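Side-chain contacts in endonuclease V (Bacillus subtilis, PDB 3GA2), which probably takes part in the repair of deaminated DNA, cutting the second phosphodiester bond 3' to a deoxyinosine with magnesium and leaving the lesion on the nicked strand: residues I62-A67 / V72-H77; N210-S213 / V219-A222; F22-R27 / A132-G137. The protein carries 1 engineered substitution. All coordinates share one frame; numbering follows the deposited sequence.

Contact 1 (I62-A67 / V72-H77); sequences IIVIDA and VIEKVH
A classic beta bulge interrupts this hairpin: Ile73 and Glu74 both face Val64. The carbonyl of Val64 takes two backbone donors. Ile73 N lies 2.9 Å from Val64 O, and the bond from Glu74 N to Val64 O is weak, at 3.4 Å. Beyond the bulge the antiparallel ladder is regular. Val64 N gives a nearly straight bond to Glu74 O (2.9 Å, 175° at the hydrogen), and Ile62 and Val76 form a hydrogen-bonded pair. The extra residue moves the register by one, so that Ile65 pairs with Val72. Ile73 CG1 stands between its backbone N and carbonyl carbon (chi1 59°), which brings CD1 to 3.6 Å from Val64 CG1. On the same face as Val64, Ile62 CB meets Val76 CG2 at 3.6 Å. Glu74 runs beside Val64 in the same direction, and its carboxylate is held by Thr108 and the backbone N of Glu107. The other face carries Ile63, Ile65, Val72 and Lys75. Ile63 CD1 lies alongside the Lys75 chain, 3.5 Å from Lys75 CD. Ile63 CG2 touches Val72 CG1 at 4.1 Å. An alanine in place of Ile63 would probably strip the Lys75 methylenes of this cover, take one apolar contact from Val72 and open a gap against Ala222. The Lys75 amine goes on to a salt bridge with Glu225. Strand 55-66 is bonded on its far side to strand 41-52, as in the antiparallel part of an RNase H-like sheet. Helix 217-235 covers the Ile63 face, while Ile62 and Val76 pack towards helix 96-105 and Leu106.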
# COMPACT_ATOMS: atom_id res chain seq x y z
N ILE A 62 2.02 2.34 10.83
CA ILE A 62 2.88 3.04 9.90
C ILE A 62 4.26 3.01 10.54
O ILE A 62 4.44 3.43 11.68
CB ILE A 62 2.44 4.51 9.68
CG1 ILE A 62 1.09 4.55 8.96
CG2 ILE A 62 3.50 5.26 8.87
CD1 ILE A 62 0.55 5.95 8.74
N ILE A 63 5.23 2.48 9.80
CA ILE A 63 6.60 2.39 10.28
C ILE A 63 7.43 3.30 9.39
O ILE A 63 7.44 3.11 8.18
CB ILE A 63 7.15 0.97 10.16
CG1 ILE A 63 6.19 -0.03 10.80
CG2 ILE A 63 8.53 0.89 10.81
CD1 ILE A 63 5.98 0.19 12.29
N VAL A 64 8.10 4.27 9.98
CA VAL A 64 8.93 5.20 9.23
C VAL A 64 10.40 4.84 9.44
O VAL A 64 10.83 4.68 10.58
CB VAL A 64 8.72 6.66 9.70
CG1 VAL A 64 9.47 7.61 8.78
CG2 VAL A 64 7.23 6.99 9.71
N ILE A 65 11.15 4.68 8.36
CA ILE A 65 12.56 4.38 8.51
C ILE A 65 13.40 5.46 7.85
O ILE A 65 12.90 6.24 7.03
CB ILE A 65 12.95 3.01 7.89
CG1 ILE A 65 12.73 3.03 6.37
CG2 ILE A 65 12.12 1.89 8.53
CD1 ILE A 65 13.47 1.94 5.64
N ASP A 66 14.68 5.52 8.23
CA ASP A 66 15.61 6.48 7.65
C ASP A 66 15.99 5.85 6.32
O ASP A 66 16.35 4.67 6.28
CB ASP A 66 16.84 6.62 8.56
CG ASP A 66 17.93 7.48 7.95
OD1 ASP A 66 18.63 7.01 7.04
OD2 ASP A 66 18.07 8.64 8.39
N ALA A 67 15.90 6.61 5.24
CA ALA A 67 16.21 6.06 3.92
C ALA A 67 17.60 5.45 3.77
O ALA A 67 17.74 4.38 3.19
CB ALA A 67 16.00 7.13 2.84
N VAL A 72 14.56 2.37 12.08
CA VAL A 72 13.23 2.85 12.42
C VAL A 72 13.33 4.14 13.22
O VAL A 72 14.03 4.20 14.23
CB VAL A 72 12.47 1.79 13.25
CG1 VAL A 72 11.10 2.31 13.63
CG2 VAL A 72 12.36 0.50 12.47
N ILE A 73 12.65 5.18 12.75
CA ILE A 73 12.69 6.46 13.44
C ILE A 73 11.37 6.83 14.07
O ILE A 73 11.31 7.68 14.95
CB ILE A 73 13.14 7.60 12.50
CG1 ILE A 73 12.18 7.70 11.31
CG2 ILE A 73 14.56 7.34 12.03
CD1 ILE A 73 12.57 8.77 10.31
N GLU A 74 10.29 6.19 13.63
CA GLU A 74 8.98 6.48 14.18
C GLU A 74 7.97 5.36 13.91
O GLU A 74 8.01 4.71 12.86
CB GLU A 74 8.45 7.81 13.62
CG GLU A 74 7.03 8.16 14.07
CD GLU A 74 6.60 9.56 13.67
OE1 GLU A 74 6.83 9.96 12.51
OE2 GLU A 74 6.00 10.26 14.51
N LYS A 75 7.08 5.14 14.87
CA LYS A 75 6.05 4.13 14.73
C LYS A 75 4.75 4.67 15.30
O LYS A 75 4.73 5.24 16.39
CB LYS A 75 6.44 2.83 15.45
CG LYS A 75 7.67 2.15 14.88
CD LYS A 75 7.76 0.69 15.28
CE LYS A 75 7.96 0.53 16.78
NZ LYS A 75 8.07 -0.91 17.15
N VAL A 76 3.67 4.52 14.55
CA VAL A 76 2.36 4.98 15.00
C VAL A 76 1.33 3.96 14.57
O VAL A 76 1.61 3.11 13.73
CB VAL A 76 1.96 6.34 14.36
CG1 VAL A 76 2.89 7.44 14.83
CG2 VAL A 76 1.97 6.23 12.84
N HIS A 77 0.14 4.04 15.15
CA HIS A 77 -0.90 3.11 14.77
C HIS A 77 -2.26 3.70 15.05
O HIS A 77 -2.40 4.64 15.83
CB HIS A 77 -0.73 1.77 15.50
CG HIS A 77 -1.05 1.84 16.96
ND1 HIS A 77 -2.35 1.83 17.44
CD2 HIS A 77 -0.25 1.95 18.04
CE1 HIS A 77 -2.33 1.94 18.75
NE2 HIS A 77 -1.07 2.02 19.15

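Contact 2 (N210-S213 / V219-A222); sequences NQES and VRLA
Helix 217-235 sends Arg220 back onto Glu212 and Ser213, in the loop that leads into the same helix. The arginine chain is fully extended, with CG anti to the backbone N (chi1 179°), and this carries the guanidinium across to the loop. Ser213 OG sits over one face of that group, 2.7 Å from Arg220 NE. The angle is too poor for a hydrogen bond, and so short an approach over the face makes the exact placing of the hydroxyl doubtful. The hydroxyl instead donates weakly to Glu212 O, at 2.9 Å from Ser213 OG. Glu212 touches with its aliphatic part: its CB is 3.2 Å from Arg220 NH1. A bend at chi2 (79°) then leads the carboxylate away, and its plane stands steeply to the guanidinium. Glu212 OE2 remains 5.0 Å from Arg220 NH1. The opposite charges may still attract, but they form no salt bridge. Gln211 centres an inverse gamma turn, and the residues on its two sides, Asn210 and Glu212, both come near the arginine. A water accepts from Arg220 NH1 at 3.0 Å and donates to Asn210 OD1, at a rather short 2.5 Å, and so bridges amide and guanidinium. Leu215 also touches Arg220. The Arg220 side chain lies about 8 Å from that of Asp46 and about 9 Å from that of Asp116, the predicted magnesium ligands, and Val219 packs on Asp116.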
# COMPACT_ATOMS: atom_id res chain seq x y z
N ASN A 210 16.03 -7.19 1.45
CA ASN A 210 17.13 -7.95 2.03
C ASN A 210 16.68 -9.41 1.93
O ASN A 210 15.48 -9.70 1.91
CB ASN A 210 17.36 -7.56 3.49
CG ASN A 210 16.71 -8.52 4.46
OD1 ASN A 210 15.49 -8.65 4.52
ND2 ASN A 210 17.54 -9.22 5.23
N GLN A 211 17.63 -10.33 1.87
CA GLN A 211 17.29 -11.74 1.75
C GLN A 211 16.79 -12.34 3.06
O GLN A 211 17.38 -13.29 3.59
CB GLN A 211 18.49 -12.54 1.23
CG GLN A 211 18.89 -12.17 -0.19
CD GLN A 211 17.72 -12.25 -1.17
OE1 GLN A 211 17.13 -13.31 -1.36
NE2 GLN A 211 17.39 -11.12 -1.78
N GLU A 212 15.71 -11.77 3.59
CA GLU A 212 15.11 -12.23 4.83
C GLU A 212 13.61 -12.38 4.59
O GLU A 212 12.95 -13.25 5.16
CB GLU A 212 15.35 -11.21 5.94
CG GLU A 212 15.62 -11.80 7.31
CD GLU A 212 17.04 -12.30 7.47
OE1 GLU A 212 17.48 -13.15 6.66
OE2 GLU A 212 17.73 -11.85 8.41
N SER A 213 13.08 -11.52 3.72
CA SER A 213 11.67 -11.54 3.37
C SER A 213 11.47 -11.00 1.96
O SER A 213 12.35 -10.33 1.41
CB SER A 213 10.86 -10.69 4.34
OG SER A 213 10.93 -11.22 5.66
N VAL A 219 7.63 -2.25 4.82
CA VAL A 219 6.39 -3.01 4.80
C VAL A 219 6.46 -4.25 5.68
O VAL A 219 5.48 -4.60 6.34
CB VAL A 219 6.02 -3.43 3.35
CG1 VAL A 219 4.67 -4.13 3.33
CG2 VAL A 219 5.98 -2.20 2.46
N ARG A 220 7.61 -4.92 5.70
CA ARG A 220 7.76 -6.11 6.53
C ARG A 220 7.61 -5.73 8.00
O ARG A 220 7.00 -6.47 8.78
CB ARG A 220 9.13 -6.75 6.30
CG ARG A 220 9.38 -7.99 7.14
CD ARG A 220 10.85 -8.35 7.18
NE ARG A 220 11.06 -9.65 7.83
CZ ARG A 220 12.25 -10.18 8.08
NH1 ARG A 220 13.36 -9.53 7.75
NH2 ARG A 220 12.34 -11.37 8.67
N LEU A 221 8.17 -4.59 8.39
CA LEU A 221 8.07 -4.14 9.77
C LEU A 221 6.64 -3.75 10.13
O LEU A 221 6.15 -4.09 11.21
CB LEU A 221 9.03 -2.96 10.02
CG LEU A 221 10.50 -3.40 10.00
CD1 LEU A 221 11.43 -2.21 10.22
CD2 LEU A 221 10.72 -4.46 11.08
N ALA A 222 5.95 -3.06 9.23
CA ALA A 222 4.58 -2.66 9.50
C ALA A 222 3.70 -3.90 9.67
O ALA A 222 2.87 -3.97 10.57
CB ALA A 222 4.04 -1.78 8.38
O HOH W 1 13.28 -7.77 5.38

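Contact 3 (F22-R27 / A132-G137); sequences FNLKNR and AAFFLG
Leu24 and Phe134 make the tight part of this contact, and Arg27 forms its looser, exposed border. Leu24 CB lies over one face of the Phe134 ring, 4.0 Å from the ring centroid and 25° off the normal. This is a CH-pi contact. The two side chains run antiparallel past one another, so Leu24 CD1 and CD2 lie nearer the root of the ring, by Phe134 CD1 and CG. Phe134 CG is anti to its carbonyl carbon (chi1 -62°), and the ring reaches Leu24 with its far end. There Phe134 CZ comes to 3.1 Å from Leu24 O, a carbonyl that accepts a hydrogen bond from the backbone N of Arg27. On the solvent side Arg27 CB touches Phe134 CE2 at 3.6 Å. The arginine side chain then bends at chi3 (55°). The guanidinium lies only loosely against the ring: Phe134 CD2 stands over its face, 4.5 Å from Arg27 CZ. Met126 touches both Leu24 and Phe134. The contact is plain packing away from the predicted metal site. It joins helix 14-25 to helix 128-136, which rests on strand 113-116 through Ala132 and Leu136, a layering of helices on a central sheet typical of RNase H-like alpha/beta folds.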
# COMPACT_ATOMS: atom_id res chain seq x y z
N PHE A 22 -13.72 7.09 -9.96
CA PHE A 22 -13.61 7.66 -11.29
C PHE A 22 -13.11 9.10 -11.28
O PHE A 22 -12.40 9.54 -12.19
CB PHE A 22 -14.95 7.56 -12.02
CG PHE A 22 -15.23 6.18 -12.58
CD1 PHE A 22 -14.33 5.58 -13.45
CD2 PHE A 22 -16.40 5.50 -12.25
CE1 PHE A 22 -14.59 4.32 -13.98
CE2 PHE A 22 -16.66 4.24 -12.78
CZ PHE A 22 -15.75 3.65 -13.65
N ASN A 23 -13.47 9.85 -10.24
CA ASN A 23 -13.03 11.23 -10.13
C ASN A 23 -11.53 11.26 -9.86
O ASN A 23 -10.77 11.90 -10.58
CB ASN A 23 -13.78 11.94 -9.00
CG ASN A 23 -15.19 12.32 -9.40
OD1 ASN A 23 -16.00 12.71 -8.56
ND2 ASN A 23 -15.49 12.23 -10.69
N LEU A 24 -11.11 10.57 -8.80
CA LEU A 24 -9.70 10.55 -8.43
C LEU A 24 -8.83 9.88 -9.50
O LEU A 24 -7.69 10.29 -9.72
CB LEU A 24 -9.53 9.82 -7.10
CG LEU A 24 -10.26 10.46 -5.92
CD1 LEU A 24 -10.07 9.59 -4.69
CD2 LEU A 24 -9.75 11.87 -5.68
N LYS A 25 -9.37 8.87 -10.16
CA LYS A 25 -8.64 8.15 -11.19
C LYS A 25 -8.14 9.08 -12.29
O LYS A 25 -7.09 8.85 -12.87
CB LYS A 25 -9.52 7.05 -11.80
CG LYS A 25 -8.79 6.15 -12.78
CD LYS A 25 -9.62 4.94 -13.17
CE LYS A 25 -10.87 5.31 -13.93
NZ LYS A 25 -11.59 4.10 -14.40
N ASN A 26 -8.90 10.13 -12.57
CA ASN A 26 -8.49 11.06 -13.61
C ASN A 26 -7.45 12.04 -13.08
O ASN A 26 -6.96 12.89 -13.82
CB ASN A 26 -9.71 11.82 -14.14
CG ASN A 26 -10.68 10.90 -14.87
OD1 ASN A 26 -10.30 10.18 -15.79
ND2 ASN A 26 -11.94 10.92 -14.45
N ARG A 27 -7.09 11.89 -11.81
CA ARG A 27 -6.10 12.76 -11.19
C ARG A 27 -4.80 12.00 -10.89
O ARG A 27 -3.94 12.49 -10.15
CB ARG A 27 -6.66 13.37 -9.90
CG ARG A 27 -7.84 14.30 -10.12
CD ARG A 27 -8.45 14.76 -8.80
NE ARG A 27 -7.46 15.39 -7.93
CZ ARG A 27 -7.70 15.83 -6.70
NH1 ARG A 27 -8.92 15.73 -6.18
NH2 ARG A 27 -6.73 16.37 -5.98
N ALA A 132 -4.89 6.20 -1.29
CA ALA A 132 -4.33 6.86 -0.12
C ALA A 132 -3.42 8.03 -0.49
O ALA A 132 -3.31 9.00 0.25
CB ALA A 132 -3.56 5.85 0.73
N ALA A 133 -2.77 7.93 -1.64
CA ALA A 133 -1.85 8.98 -2.08
C ALA A 133 -2.49 10.36 -2.10
O ALA A 133 -1.87 11.34 -1.69
CB ALA A 133 -1.30 8.66 -3.45
N PHE A 134 -3.74 10.45 -2.56
CA PHE A 134 -4.40 11.74 -2.61
C PHE A 134 -4.50 12.37 -1.23
O PHE A 134 -4.26 13.57 -1.07
CB PHE A 134 -5.79 11.62 -3.23
CG PHE A 134 -5.77 11.13 -4.65
CD1 PHE A 134 -5.99 9.79 -4.94
CD2 PHE A 134 -5.51 12.01 -5.69
CE1 PHE A 134 -5.96 9.33 -6.26
CE2 PHE A 134 -5.47 11.56 -7.01
CZ PHE A 134 -5.69 10.21 -7.29
N PHE A 135 -4.83 11.57 -0.22
CA PHE A 135 -4.94 12.10 1.13
C PHE A 135 -3.57 12.48 1.71
O PHE A 135 -3.43 13.53 2.33
CB PHE A 135 -5.59 11.09 2.07
CG PHE A 135 -7.06 10.91 1.86
CD1 PHE A 135 -7.54 10.05 0.88
CD2 PHE A 135 -7.97 11.58 2.67
CE1 PHE A 135 -8.91 9.84 0.72
CE2 PHE A 135 -9.35 11.38 2.52
CZ PHE A 135 -9.82 10.50 1.54
N LEU A 136 -2.58 11.63 1.49
CA LEU A 136 -1.24 11.85 2.00
C LEU A 136 -0.46 12.94 1.26
O LEU A 136 0.45 13.55 1.82
CB LEU A 136 -0.43 10.55 1.96
CG LEU A 136 -0.99 9.32 2.67
CD1 LEU A 136 -0.08 8.11 2.43
CD2 LEU A 136 -1.11 9.60 4.17
N GLY A 137 -0.81 13.18 0.00
CA GLY A 137 -0.11 14.19 -0.77
C GLY A 137 1.36 13.80 -0.96
O GLY A 137 2.22 14.65 -1.17

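From the N terminus, the chain first passes residues 22-27, the opening half of contact 3. It then forms the hairpin of contact 1, which closes a short turn of four residues. Contact 3 closes only at 132-137, 104 residues after its first half, so contact 1 is nested in its loop. Contact 2 follows in series and closes the short link into helix 217-235. That helix connects it to contact 1: Ala222 packs on Ile63, and Leu221 on Val72. Contact 3 touches neither of the others and lies across the chain's centre from contact 2. Contact 1 zips up the sheet-edge hairpin, contact 2 joins the last helix to its lead-in loop, and contact 3 joins helices 14-25 and 128-136.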